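Local coordinates for protein aspartate-semialdehyde dehydrogenase (Thermus thermophilus, PDB 2YV3) that probably catalyses the NADPH-dependent reductive dephosphorylation of L-aspartyl-4-phosphate to L-aspartate semialdehyde, a step in lysine, methionine and threonine biosynthesis, at residues G72-K77 against S92-Y97; T127-M132 against H238-S243; H185-N190 against R231-R236. All blocks are in the same frame, centred on the assembly; numbering follows the deposited sequence.

Interaction 1 of 3, residues G72-K77 against S92-Y97; sequences GISRAK and SSAWRY
R75 folds back from its helix to lay one face of its guanidinium over A94, with CZ 3.4 Å from A94 CB. Bends in the middle of the side chain bring the group round. The same face looks onto S93 O, 3.4 Å from R75 NH2, but the angle is too poor for a hydrogen bond. The small methyl of A94 lets the flat group approach closely over it.

The directed polar link comes from W95. Its NE1 donates to S74 O at 3.1 Å (N-H...O angle 139°) and more weakly to S74 OG at 3.0 Å. The carbonyl oxygen lies in the plane of the indole, whereas NE1 stands above the carbonyl plane. With OG anti to the backbone N (chi1 168°), the S74 hydroxyl reaches the same edge of the ring. The W95 side chain also packs on A78 and L79 of helix 70-83, so its large apolar surface is used as well as its N-H. S92 OG bonds to D90.

The contact thus joins helix 70-83 of the NAD-binding domain to the loop that follows strand 87-90 and holds R96, the predicted phosphate ligand. Since the bonding rests on a single indole N-H shared between two oxygens of one serine, W95 probably fixes the loop's position against the helix, while R75 contributes mainly contact area.

Interaction 2 of 3, residues T127-M132 against H238-S243; sequences TAILAM and HAEAVS
Helix 127-132 crosses strand 238-243 at -52°, their axes 9.6 Å apart at closest approach: a helix packed on the face of the mixed sheet in the dimerisation domain, whose fold is related to the catalytic domain of glyceraldehyde-3-phosphate dehydrogenase. The strand alternates. H238, E240 and V242 point toward the helix, while the small A239 and A241 turn to the other face and pack on the second subunit.

E240 points from the strand toward the helix, its chain extended beyond CG (chi2 172°), and sets its carboxylate against two aliphatic side chains. E240 OE2 lies 3.4 Å from CG1 of I129, which comes from the opposite direction, and OE1 faces the branches of L130. An alanine in place of E240 would probably open a gap against I129 and L130 and remove the packing on T126 and T150. V242, branched at CB as suits a strand, meets CD1 of L130 with its CG2; both side chains continue the apolar layer.

H238, the predicted proton acceptor, starts toward the helix, but its imidazole leads off to C125, the predicted nucleophile, and Q311. What it offers I129 is backbone: its O lies 4.2 Å from I129 CD1.

Interaction 3 of 3, residues H185-N190 against R231-R236; sequences HPLPFN and RVPTLR
L187 and R231 meet at about a right angle, the forked end of the leucine set against the CG methylene of the arginine. L187 CD2 lies 3.7 Å and CD1 3.8 Å from R231 CG, so both methyls share one carbon of the other chain. L187 reaches it because its CG is anti to the backbone N and beside the carbonyl carbon (chi1 -176°), which points the fork at R231; CD2 also comes to 3.5 Å from V232 O. A branched aliphatic residue suits the place, since it covers the apolar part of an arginine. R231 bends at chi2 and chi3, and its side chain lies about 4 Å from that of Q152; both residues are predicted to bind the substrate.

Farther along, P233 offers its ring to the other loop. CG of P233 faces two carbonyl oxygens, L187 O at 3.2 Å and N190 O at 3.3 Å, and P233 CD also sits against N190 O, while the L187 and P233 side chains touch at CG to CG, 4.2 Å. Both loops belong to the dimerisation domain, one running between helices 159-173 and 205-219, the other leading into strand 237-246. P233 is the centre of an inverse gamma turn, closed by a weak bond from T234 N to V232 O; the fixed phi of proline fits that sharp bend.

F189 has a left-handed backbone (phi 55°, psi 53°) and points away from R231-R236, and its ring meets F172 of helix 159-173 and packs on P233 of the second subunit. N190 likewise points away: ND2 bonds weakly to P186 O at 3.4 Å, and OD1 accepts from the backbone N of L280 of the second subunit.

From the N terminus, interaction 1 comes first, closing a short loop within the NAD-binding domain: the rest of helix 70-83 and strand 87-90 intervene before 92-97 comes back against the helix. Interaction 2 opens only after this, on helix 125-141, and closes a much longer loop when strand 237-246 packs against that helix. Interaction 3 is nested inside that loop, joining 185-190 to 231-236, whose end runs directly into the strand of interaction 2. No contacts cross. Interaction 1 ties together parts of the nucleotide-binding domain, interaction 2 sets a helix on the second sheet, and interaction 3 joins two loops near the second subunit, which interaction 2 also touches.

Interaction 1 of 3, residues G72-K77 against S92-Y97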
loop_
_atom_site.group_PDB
_atom_site.type_symbol
_atom_site.label_atom_id
_atom_site.label_comp_id
_atom_site.label_asym_id
_atom_site.label_seq_id
_atom_site.Cartn_x
_atom_site.Cartn_y
_atom_site.Cartn_z
ATOM N N GLY A 72 25.643 -14.985 -2.260
ATOM C CA GLY A 72 26.992 -15.109 -2.766
ATOM C C GLY A 72 27.640 -16.226 -1.993
ATOM O O GLY A 72 27.977 -17.263 -2.554
ATOM N N ILE A 73 27.771 -16.030 -0.687
ATOM C CA ILE A 73 28.397 -17.026 0.171
ATOM C C ILE A 73 27.598 -18.322 0.286
ATOM O O ILE A 73 28.152 -19.408 0.226
ATOM C CB ILE A 73 28.627 -16.458 1.586
ATOM C CG1 ILE A 73 29.046 -14.982 1.502
ATOM C CG2 ILE A 73 29.711 -17.265 2.278
ATOM C CD1 ILE A 73 29.162 -14.274 2.846
ATOM N N SER A 74 26.291 -18.213 0.445
ATOM C CA SER A 74 25.472 -19.413 0.573
ATOM C C SER A 74 25.514 -20.312 -0.640
ATOM O O SER A 74 25.603 -21.530 -0.506
ATOM C CB SER A 74 24.021 -19.062 0.839
ATOM O OG SER A 74 23.236 -20.222 0.683
ATOM N N ARG A 75 25.418 -19.717 -1.825
ATOM C CA ARG A 75 25.457 -20.509 -3.045
ATOM C C ARG A 75 26.790 -21.241 -3.006
ATOM O O ARG A 75 26.889 -22.413 -3.371
ATOM C CB ARG A 75 25.390 -19.600 -4.277
ATOM C CG ARG A 75 24.640 -20.184 -5.465
ATOM C CD ARG A 75 23.114 -20.205 -5.237
ATOM N NE ARG A 75 22.400 -19.058 -5.830
ATOM C CZ ARG A 75 22.449 -17.804 -5.375
ATOM N NH1 ARG A 75 23.174 -17.507 -4.307
ATOM N NH2 ARG A 75 21.786 -16.837 -5.996
ATOM N N ALA A 76 27.795 -20.531 -2.500
ATOM C CA ALA A 76 29.166 -21.026 -2.396
ATOM C C ALA A 76 29.499 -22.009 -1.253
ATOM O O ALA A 76 30.356 -22.880 -1.431
ATOM C CB ALA A 76 30.119 -19.829 -2.329
ATOM N N LYS A 77 28.829 -21.889 -0.104
ATOM C CA LYS A 77 29.127 -22.750 1.050
ATOM C C LYS A 77 28.127 -23.823 1.477
ATOM O O LYS A 77 28.507 -24.773 2.150
ATOM C CB LYS A 77 29.417 -21.894 2.290
ATOM C CG LYS A 77 30.384 -20.744 2.077
ATOM C CD LYS A 77 31.737 -21.226 1.607
ATOM C CE LYS A 77 32.599 -20.045 1.329
ATOM N NZ LYS A 77 31.740 -19.039 0.653
ATOM N N SER A 92 18.652 -16.960 2.573
ATOM C CA SER A 92 18.906 -16.336 1.285
ATOM C C SER A 92 18.127 -17.087 0.236
ATOM O O SER A 92 17.498 -18.104 0.529
ATOM C CB SER A 92 20.395 -16.392 0.934
ATOM O OG SER A 92 20.706 -17.568 0.213
ATOM N N SER A 93 18.167 -16.569 -0.983
ATOM C CA SER A 93 17.495 -17.211 -2.105
ATOM C C SER A 93 18.631 -17.712 -2.971
ATOM O O SER A 93 19.100 -17.014 -3.878
ATOM C CB SER A 93 16.641 -16.216 -2.889
ATOM O OG SER A 93 15.744 -16.933 -3.714
ATOM N N ALA A 94 19.096 -18.911 -2.649
ATOM C CA ALA A 94 20.196 -19.518 -3.359
ATOM C C ALA A 94 19.816 -20.956 -3.610
ATOM O O ALA A 94 20.086 -21.495 -4.682
ATOM C CB ALA A 94 21.453 -19.448 -2.522
ATOM N N TRP A 95 19.161 -21.564 -2.621
ATOM C CA TRP A 95 18.730 -22.952 -2.720
ATOM C C TRP A 95 17.200 -23.146 -2.705
ATOM O O TRP A 95 16.718 -24.272 -2.821
ATOM C CB TRP A 95 19.354 -23.758 -1.580
ATOM C CG TRP A 95 20.814 -23.552 -1.467
ATOM C CD1 TRP A 95 21.465 -22.760 -0.566
ATOM C CD2 TRP A 95 21.820 -24.110 -2.310
ATOM N NE1 TRP A 95 22.810 -22.790 -0.800
ATOM C CE2 TRP A 95 23.060 -23.611 -1.867
ATOM C CE3 TRP A 95 21.794 -24.987 -3.405
ATOM C CZ2 TRP A 95 24.270 -23.955 -2.474
ATOM C CZ3 TRP A 95 23.002 -25.330 -4.012
ATOM C CH2 TRP A 95 24.223 -24.811 -3.540
ATOM N N ARG A 96 16.455 -22.047 -2.567
ATOM C CA ARG A 96 14.990 -22.071 -2.521
ATOM C C ARG A 96 14.314 -22.791 -3.673
ATOM O O ARG A 96 13.482 -23.662 -3.466
ATOM C CB ARG A 96 14.428 -20.656 -2.504
ATOM C CG ARG A 96 14.420 -19.946 -1.177
ATOM C CD ARG A 96 13.878 -18.548 -1.410
ATOM N NE ARG A 96 14.153 -17.642 -0.303
ATOM C CZ ARG A 96 14.024 -16.327 -0.389
ATOM N NH1 ARG A 96 13.621 -15.784 -1.528
ATOM N NH2 ARG A 96 14.319 -15.554 0.646
ATOM N N TYR A 97 14.659 -22.403 -4.890
ATOM C CA TYR A 97 14.051 -22.995 -6.068
ATOM C C TYR A 97 14.819 -24.186 -6.560
ATOM O O TYR A 97 14.970 -24.373 -7.750
ATOM C CB TYR A 97 13.941 -21.935 -7.164
ATOM C CG TYR A 97 13.664 -20.579 -6.563
ATOM C CD1 TYR A 97 12.499 -20.350 -5.827
ATOM C CD2 TYR A 97 14.631 -19.574 -6.593
ATOM C CE1 TYR A 97 12.312 -19.172 -5.129
ATOM C CE2 TYR A 97 14.446 -18.387 -5.891
ATOM C CZ TYR A 97 13.282 -18.200 -5.163
ATOM O OH TYR A 97 13.088 -17.031 -4.480
#

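Interaction 2 of 3, residues T127-M132 against H238-S243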
loop_
_atom_site.group_PDB
_atom_site.type_symbol
_atom_site.label_atom_id
_atom_site.label_comp_id
_atom_site.label_asym_id
_atom_site.label_seq_id
_atom_site.Cartn_x
_atom_site.Cartn_y
_atom_site.Cartn_z
ATOM N N THR A 127 6.380 -13.787 1.774
ATOM C CA THR A 127 5.718 -15.089 1.648
ATOM C C THR A 127 5.414 -15.760 2.982
ATOM O O THR A 127 4.335 -16.312 3.176
ATOM C CB THR A 127 6.558 -16.083 0.803
ATOM O OG1 THR A 127 6.536 -15.701 -0.579
ATOM C CG2 THR A 127 5.999 -17.477 0.926
ATOM N N ALA A 128 6.384 -15.714 3.890
ATOM C CA ALA A 128 6.231 -16.312 5.205
ATOM C C ALA A 128 4.941 -15.827 5.861
ATOM O O ALA A 128 3.985 -16.608 6.025
ATOM C CB ALA A 128 7.417 -15.971 6.073
ATOM N N ILE A 129 4.890 -14.543 6.218
ATOM C CA ILE A 129 3.692 -14.027 6.870
ATOM C C ILE A 129 2.422 -14.302 6.072
ATOM O O ILE A 129 1.466 -14.831 6.624
ATOM C CB ILE A 129 3.794 -12.504 7.211
ATOM C CG1 ILE A 129 2.889 -11.683 6.288
ATOM C CG2 ILE A 129 5.254 -12.046 7.165
ATOM C CD1 ILE A 129 2.130 -10.596 7.014
ATOM N N LEU A 130 2.398 -13.975 4.785
ATOM C CA LEU A 130 1.209 -14.235 3.987
ATOM C C LEU A 130 0.736 -15.688 4.110
ATOM O O LEU A 130 -0.453 -15.964 4.001
ATOM C CB LEU A 130 1.458 -13.914 2.511
ATOM C CG LEU A 130 0.229 -14.042 1.595
ATOM C CD1 LEU A 130 -0.933 -13.249 2.206
ATOM C CD2 LEU A 130 0.549 -13.563 0.187
ATOM N N ALA A 131 1.662 -16.612 4.332
ATOM C CA ALA A 131 1.311 -18.023 4.473
ATOM C C ALA A 131 0.760 -18.245 5.876
ATOM O O ALA A 131 -0.235 -18.929 6.089
ATOM C CB ALA A 131 2.554 -18.897 4.242
ATOM N N MET A 132 1.429 -17.645 6.842
ATOM C CA MET A 132 1.011 -17.762 8.217
ATOM C C MET A 132 -0.490 -17.527 8.333
ATOM O O MET A 132 -1.151 -18.027 9.242
ATOM C CB MET A 132 1.766 -16.746 9.065
ATOM C CG MET A 132 1.761 -17.084 10.531
ATOM S SD MET A 132 2.948 -18.363 10.950
ATOM C CE MET A 132 3.284 -19.212 9.335
ATOM N N HIS A 238 6.012 -5.578 7.468
ATOM C CA HIS A 238 5.416 -5.734 6.138
ATOM C C HIS A 238 3.890 -5.793 6.135
ATOM O O HIS A 238 3.301 -6.565 6.868
ATOM C CB HIS A 238 5.919 -7.007 5.456
ATOM C CG HIS A 238 7.254 -6.868 4.791
ATOM N ND1 HIS A 238 7.879 -7.925 4.162
ATOM C CD2 HIS A 238 8.086 -5.811 4.665
ATOM C CE1 HIS A 238 9.040 -7.525 3.680
ATOM N NE2 HIS A 238 9.191 -6.246 3.972
ATOM N N ALA A 239 3.254 -4.986 5.290
ATOM C CA ALA A 239 1.798 -5.001 5.173
ATOM C C ALA A 239 1.387 -5.551 3.802
ATOM O O ALA A 239 2.087 -5.363 2.812
ATOM C CB ALA A 239 1.253 -3.607 5.346
ATOM N N GLU A 240 0.264 -6.250 3.735
ATOM C CA GLU A 240 -0.177 -6.763 2.443
ATOM C C GLU A 240 -1.678 -7.024 2.330
ATOM O O GLU A 240 -2.190 -7.995 2.879
ATOM C CB GLU A 240 0.621 -8.027 2.059
ATOM C CG GLU A 240 1.064 -8.900 3.232
ATOM C CD GLU A 240 1.679 -10.227 2.788
ATOM O OE1 GLU A 240 0.965 -11.047 2.160
ATOM O OE2 GLU A 240 2.874 -10.445 3.073
ATOM N N ALA A 241 -2.378 -6.143 1.622
ATOM C CA ALA A 241 -3.811 -6.299 1.431
ATOM C C ALA A 241 -4.006 -7.523 0.556
ATOM O O ALA A 241 -3.602 -7.537 -0.607
ATOM C CB ALA A 241 -4.396 -5.063 0.752
ATOM N N VAL A 242 -4.631 -8.548 1.119
ATOM C CA VAL A 242 -4.840 -9.797 0.404
ATOM C C VAL A 242 -6.273 -10.010 -0.086
ATOM O O VAL A 242 -7.217 -9.433 0.440
ATOM C CB VAL A 242 -4.402 -10.978 1.296
ATOM C CG1 VAL A 242 -4.538 -12.302 0.547
ATOM C CG2 VAL A 242 -2.971 -10.761 1.750
ATOM N N SER A 243 -6.417 -10.819 -1.130
ATOM C CA SER A 243 -7.722 -11.130 -1.701
ATOM C C SER A 243 -7.626 -12.539 -2.237
ATOM O O SER A 243 -6.562 -12.961 -2.678
ATOM C CB SER A 243 -8.055 -10.163 -2.823
ATOM O OG SER A 243 -7.953 -8.832 -2.356
#

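Interaction 3 of 3, residues H185-N190 against R231-R236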
loop_
_atom_site.group_PDB
_atom_site.type_symbol
_atom_site.label_atom_id
_atom_site.label_comp_id
_atom_site.label_asym_id
_atom_site.label_seq_id
_atom_site.Cartn_x
_atom_site.Cartn_y
_atom_site.Cartn_z
ATOM N N HIS A 185 14.978 5.033 -5.340
ATOM C CA HIS A 185 14.668 6.458 -5.306
ATOM C C HIS A 185 14.647 6.920 -3.840
ATOM O O HIS A 185 14.996 6.158 -2.942
ATOM C CB HIS A 185 13.283 6.679 -5.936
ATOM C CG HIS A 185 13.179 6.234 -7.363
ATOM N ND1 HIS A 185 13.435 7.071 -8.427
ATOM C CD2 HIS A 185 12.835 5.038 -7.900
ATOM C CE1 HIS A 185 13.251 6.412 -9.558
ATOM N NE2 HIS A 185 12.888 5.176 -9.267
ATOM N N PRO A 186 14.258 8.186 -3.584
ATOM C CA PRO A 186 14.217 8.640 -2.185
ATOM C C PRO A 186 12.897 8.150 -1.582
ATOM O O PRO A 186 11.833 8.489 -2.086
ATOM C CB PRO A 186 14.261 10.170 -2.304
ATOM C CG PRO A 186 14.799 10.419 -3.677
ATOM C CD PRO A 186 14.168 9.333 -4.499
ATOM N N LEU A 187 12.957 7.347 -0.520
ATOM C CA LEU A 187 11.735 6.809 0.077
ATOM C C LEU A 187 11.008 7.657 1.120
ATOM O O LEU A 187 9.870 7.354 1.468
ATOM C CB LEU A 187 11.996 5.415 0.662
ATOM C CG LEU A 187 10.765 4.691 1.243
ATOM C CD1 LEU A 187 9.785 4.311 0.137
ATOM C CD2 LEU A 187 11.218 3.455 1.979
ATOM N N PRO A 188 11.639 8.721 1.640
ATOM C CA PRO A 188 10.877 9.492 2.635
ATOM C C PRO A 188 9.613 10.102 2.030
ATOM O O PRO A 188 9.673 10.770 1.010
ATOM C CB PRO A 188 11.883 10.540 3.102
ATOM C CG PRO A 188 13.171 9.805 3.016
ATOM C CD PRO A 188 13.062 9.096 1.675
ATOM N N PHE A 189 8.470 9.841 2.661
ATOM C CA PHE A 189 7.175 10.338 2.198
ATOM C C PHE A 189 6.876 9.951 0.764
ATOM O O PHE A 189 6.535 10.781 -0.071
ATOM C CB PHE A 189 7.129 11.851 2.373
ATOM C CG PHE A 189 7.016 12.269 3.797
ATOM C CD1 PHE A 189 5.834 12.055 4.495
ATOM C CD2 PHE A 189 8.097 12.817 4.464
ATOM C CE1 PHE A 189 5.734 12.382 5.840
ATOM C CE2 PHE A 189 8.007 13.147 5.812
ATOM C CZ PHE A 189 6.822 12.928 6.500
ATOM N N ASN A 190 6.975 8.669 0.475
ATOM C CA ASN A 190 6.745 8.243 -0.886
ATOM C C ASN A 190 6.648 6.730 -0.980
ATOM O O ASN A 190 6.947 6.021 -0.020
ATOM C CB ASN A 190 7.906 8.747 -1.734
ATOM C CG ASN A 190 7.800 8.328 -3.171
ATOM O OD1 ASN A 190 6.760 8.492 -3.796
ATOM N ND2 ASN A 190 8.890 7.792 -3.714
ATOM N N ARG A 231 7.231 -0.649 -1.837
ATOM C CA ARG A 231 8.087 -0.233 -0.732
ATOM C C ARG A 231 7.425 0.998 -0.114
ATOM O O ARG A 231 6.879 1.812 -0.847
ATOM C CB ARG A 231 9.481 0.115 -1.296
ATOM C CG ARG A 231 10.544 0.574 -0.294
ATOM C CD ARG A 231 11.060 -0.558 0.602
ATOM N NE ARG A 231 12.105 -1.391 0.013
ATOM C CZ ARG A 231 12.213 -2.699 0.255
ATOM N NH1 ARG A 231 11.332 -3.290 1.051
ATOM N NH2 ARG A 231 13.198 -3.424 -0.269
ATOM N N VAL A 232 7.452 1.143 1.209
ATOM C CA VAL A 232 6.832 2.313 1.838
ATOM C C VAL A 232 7.606 2.774 3.058
ATOM O O VAL A 232 8.433 2.046 3.591
ATOM C CB VAL A 232 5.380 2.044 2.268
ATOM C CG1 VAL A 232 4.582 1.497 1.086
ATOM C CG2 VAL A 232 5.352 1.080 3.466
ATOM N N PRO A 233 7.336 3.996 3.524
ATOM C CA PRO A 233 8.046 4.527 4.692
ATOM C C PRO A 233 7.695 3.878 6.022
ATOM O O PRO A 233 6.923 4.411 6.813
ATOM C CB PRO A 233 7.705 6.019 4.658
ATOM C CG PRO A 233 7.395 6.263 3.235
ATOM C CD PRO A 233 6.565 5.060 2.876
ATOM N N THR A 234 8.281 2.715 6.261
ATOM C CA THR A 234 8.060 1.993 7.494
ATOM C C THR A 234 9.344 1.278 7.893
ATOM O O THR A 234 10.075 0.787 7.052
ATOM C CB THR A 234 6.893 1.023 7.333
ATOM O OG1 THR A 234 5.736 1.771 6.962
ATOM C CG2 THR A 234 6.575 0.345 8.636
ATOM N N LEU A 235 9.631 1.263 9.186
ATOM C CA LEU A 235 10.832 0.632 9.693
ATOM C C LEU A 235 10.927 -0.852 9.386
ATOM O O LEU A 235 11.502 -1.235 8.383
ATOM C CB LEU A 235 10.951 0.818 11.211
ATOM C CG LEU A 235 11.447 2.125 11.823
ATOM C CD1 LEU A 235 12.629 2.629 10.996
ATOM C CD2 LEU A 235 10.350 3.144 11.876
ATOM N N ARG A 236 10.340 -1.684 10.246
ATOM C CA ARG A 236 10.441 -3.135 10.096
ATOM C C ARG A 236 9.222 -4.024 9.835
ATOM O O ARG A 236 9.385 -5.242 9.812
ATOM C CB ARG A 236 11.201 -3.695 11.313
ATOM C CG ARG A 236 10.925 -2.959 12.637
ATOM C CD ARG A 236 11.810 -3.495 13.753
ATOM N NE ARG A 236 11.573 -4.915 13.999
ATOM C CZ ARG A 236 12.437 -5.733 14.590
ATOM N NH1 ARG A 236 13.620 -5.285 15.002
ATOM N NH2 ARG A 236 12.112 -7.000 14.776
#